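Local coordinates for protein nucleoporin NUP82 (Chaetomium thermophilum, PDB 5CWW) that serves as a component of the nuclear pore complex, probably as a structural element and docking partner for transport factors, represented here by its N-terminal beta-propeller domain, at residues 474-480 / 547-551. Numbering follows the deposited sequence.
Sequences QTFDTLK and SERDR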
loop_
_atom_site.group_PDB
_atom_site.type_symbol
_atom_site.label_atom_id
_atom_site.label_comp_id
_atom_site.label_asym_id
_atom_site.label_seq_id
_atom_site.Cartn_x
_atom_site.Cartn_y
_atom_site.Cartn_z
ATOM N N GLN B 474 -2.933 -13.732 -15.838
ATOM C CA GLN B 474 -1.969 -13.416 -16.880
ATOM C C GLN B 474 -0.734 -12.722 -16.310
ATOM O O GLN B 474 -0.817 -11.975 -15.333
ATOM C CB GLN B 474 -2.632 -12.542 -17.947
ATOM C CG GLN B 474 -1.731 -12.171 -19.104
ATOM C CD GLN B 474 -2.464 -11.379 -20.171
ATOM O OE1 GLN B 474 -3.543 -10.838 -19.928
ATOM N NE2 GLN B 474 -1.881 -11.312 -21.363
ATOM N N THR B 475 0.409 -12.982 -16.936
ATOM C CA THR B 475 1.670 -12.360 -16.559
ATOM C C THR B 475 2.430 -11.998 -17.826
ATOM O O THR B 475 2.594 -12.840 -18.706
ATOM C CB THR B 475 2.538 -13.297 -15.692
ATOM O OG1 THR B 475 1.767 -13.798 -14.594
ATOM C CG2 THR B 475 3.766 -12.566 -15.160
ATOM N N PHE B 476 2.891 -10.757 -17.928
ATOM C CA PHE B 476 3.638 -10.338 -19.109
ATOM C C PHE B 476 4.664 -9.251 -18.804
ATOM O O PHE B 476 4.471 -8.429 -17.907
ATOM C CB PHE B 476 2.675 -9.848 -20.196
ATOM C CG PHE B 476 1.764 -8.734 -19.751
ATOM C CD1 PHE B 476 2.179 -7.414 -19.813
ATOM C CD2 PHE B 476 0.489 -9.009 -19.283
ATOM C CE1 PHE B 476 1.342 -6.390 -19.411
ATOM C CE2 PHE B 476 -0.353 -7.988 -18.880
ATOM C CZ PHE B 476 0.076 -6.677 -18.943
ATOM N N ASP B 477 5.758 -9.262 -19.559
ATOM C CA ASP B 477 6.767 -8.213 -19.475
ATOM C C ASP B 477 6.260 -6.924 -20.106
ATOM O O ASP B 477 5.401 -6.950 -20.990
ATOM C CB ASP B 477 8.064 -8.643 -20.169
ATOM C CG ASP B 477 8.849 -9.674 -19.377
ATOM O OD1 ASP B 477 8.780 -9.659 -18.130
ATOM O OD2 ASP B 477 9.555 -10.488 -20.007
ATOM N N THR B 478 6.795 -5.797 -19.643
ATOM C CA THR B 478 6.583 -4.511 -20.297
ATOM C C THR B 478 7.921 -3.910 -20.721
ATOM O O THR B 478 7.957 -2.905 -21.428
ATOM C CB THR B 478 5.844 -3.517 -19.383
ATOM O OG1 THR B 478 6.633 -3.250 -18.216
ATOM C CG2 THR B 478 4.487 -4.075 -18.973
ATOM N N LEU B 479 9.013 -4.530 -20.277
ATOM C CA LEU B 479 10.362 -4.090 -20.628
ATOM C C LEU B 479 11.160 -5.215 -21.275
ATOM O O LEU B 479 10.948 -6.391 -20.975
ATOM C CB LEU B 479 11.108 -3.592 -19.389
ATOM C CG LEU B 479 10.532 -2.382 -18.653
ATOM C CD1 LEU B 479 11.334 -2.109 -17.387
ATOM C CD2 LEU B 479 10.519 -1.158 -19.550
ATOM N N LYS B 480 12.080 -4.850 -22.162
ATOM C CA LYS B 480 13.044 -5.808 -22.684
ATOM C C LYS B 480 14.128 -5.999 -21.630
ATOM O O LYS B 480 14.331 -5.119 -20.797
ATOM C CB LYS B 480 13.657 -5.329 -24.001
ATOM C CG LYS B 480 12.650 -4.894 -25.051
ATOM C CD LYS B 480 13.307 -4.783 -26.421
ATOM C CE LYS B 480 12.392 -4.115 -27.434
ATOM N NZ LYS B 480 12.173 -2.675 -27.121
ATOM N N SER B 547 -5.874 -9.303 -22.107
ATOM C CA SER B 547 -5.472 -7.901 -22.074
ATOM C C SER B 547 -4.595 -7.526 -23.262
ATOM O O SER B 547 -3.856 -8.358 -23.787
ATOM C CB SER B 547 -4.727 -7.595 -20.773
ATOM O OG SER B 547 -3.459 -8.229 -20.757
ATOM N N GLU B 548 -4.687 -6.265 -23.681
ATOM C CA GLU B 548 -3.820 -5.737 -24.729
ATOM C C GLU B 548 -2.818 -4.757 -24.135
ATOM O O GLU B 548 -3.098 -4.093 -23.137
ATOM C CB GLU B 548 -4.643 -5.053 -25.825
ATOM C CG GLU B 548 -5.347 -3.777 -25.382
ATOM C CD GLU B 548 -6.090 -3.095 -26.516
ATOM O OE1 GLU B 548 -6.353 -3.754 -27.547
ATOM O OE2 GLU B 548 -6.408 -1.895 -26.376
ATOM N N ARG B 549 -1.649 -4.672 -24.759
ATOM C CA ARG B 549 -0.584 -3.799 -24.289
ATOM C C ARG B 549 0.168 -3.209 -25.473
ATOM O O ARG B 549 0.460 -3.907 -26.446
ATOM C CB ARG B 549 0.377 -4.561 -23.374
ATOM C CG ARG B 549 0.880 -5.873 -23.954
ATOM C CD ARG B 549 1.255 -6.863 -22.865
ATOM N NE ARG B 549 1.339 -8.228 -23.379
ATOM C CZ ARG B 549 0.290 -9.023 -23.574
ATOM N NH1 ARG B 549 0.469 -10.248 -24.047
ATOM N NH2 ARG B 549 -0.937 -8.600 -23.299
ATOM N N ASP B 550 0.476 -1.921 -25.388
ATOM C CA ASP B 550 1.191 -1.238 -26.456
ATOM C C ASP B 550 2.069 -0.130 -25.898
ATOM O O ASP B 550 1.615 0.692 -25.101
ATOM C CB ASP B 550 0.208 -0.663 -27.475
ATOM C CG ASP B 550 0.905 -0.010 -28.650
ATOM O OD1 ASP B 550 1.301 -0.736 -29.586
ATOM O OD2 ASP B 550 1.058 1.231 -28.638
ATOM N N ARG B 551 3.330 -0.112 -26.314
ATOM C CA ARG B 551 4.239 0.937 -25.889
ATOM C C ARG B 551 3.970 2.217 -26.662
ATOM O O ARG B 551 3.906 2.213 -27.891
ATOM C CB ARG B 551 5.692 0.514 -26.077
ATOM C CG ARG B 551 6.663 1.595 -25.653
ATOM C CD ARG B 551 8.043 1.049 -25.373
ATOM N NE ARG B 551 8.051 0.040 -24.321
ATOM C CZ ARG B 551 9.156 -0.407 -23.737
ATOM N NH1 ARG B 551 9.081 -1.330 -22.794
ATOM N NH2 ARG B 551 10.339 0.075 -24.093
#
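S547 donates its hydroxyl to Q474, OG to OE1 at 2.7 Å, joining neighbouring blades of the beta-propeller through side chains: strand 469-476 and its following loop face strand 548-554. The donor sits 46° out of the amide's carbonyl plane. Q474 gets there with CG anti to its own N (chi1 -179°) and its chain extended. At the other end, R551 NH1 donates to T478 O; the modelled 2.4 Å is very short, so its exact length is doubtful, but the carbonyl meets the guanidinium at its edge. R551 NH2 also salt-bridges E483, a counter-charge that probably eases the closeness of like-charged K480 NZ to R551 NH2. Between these bonds R549 lies over one face of the F476 ring, a cation-pi stack with CZ 4.5 Å from the ring centroid and the planes 22° apart. R549 NH2 also gives a weak bond to S547 O, which may help to hold the guanidinium. Shortened to an alanine, Q474 would probably leave S547 OG without this acceptor and open a gap beside the F476 ring, whose edge Q474 CG meets in plane. T475 and F476 pair in parallel with a strand of another protein's chain, extending the sheet across the interface. R549 CD makes a CH-pi contact over the same ring, 3.2 Å from F476 CD1, offset toward the rim.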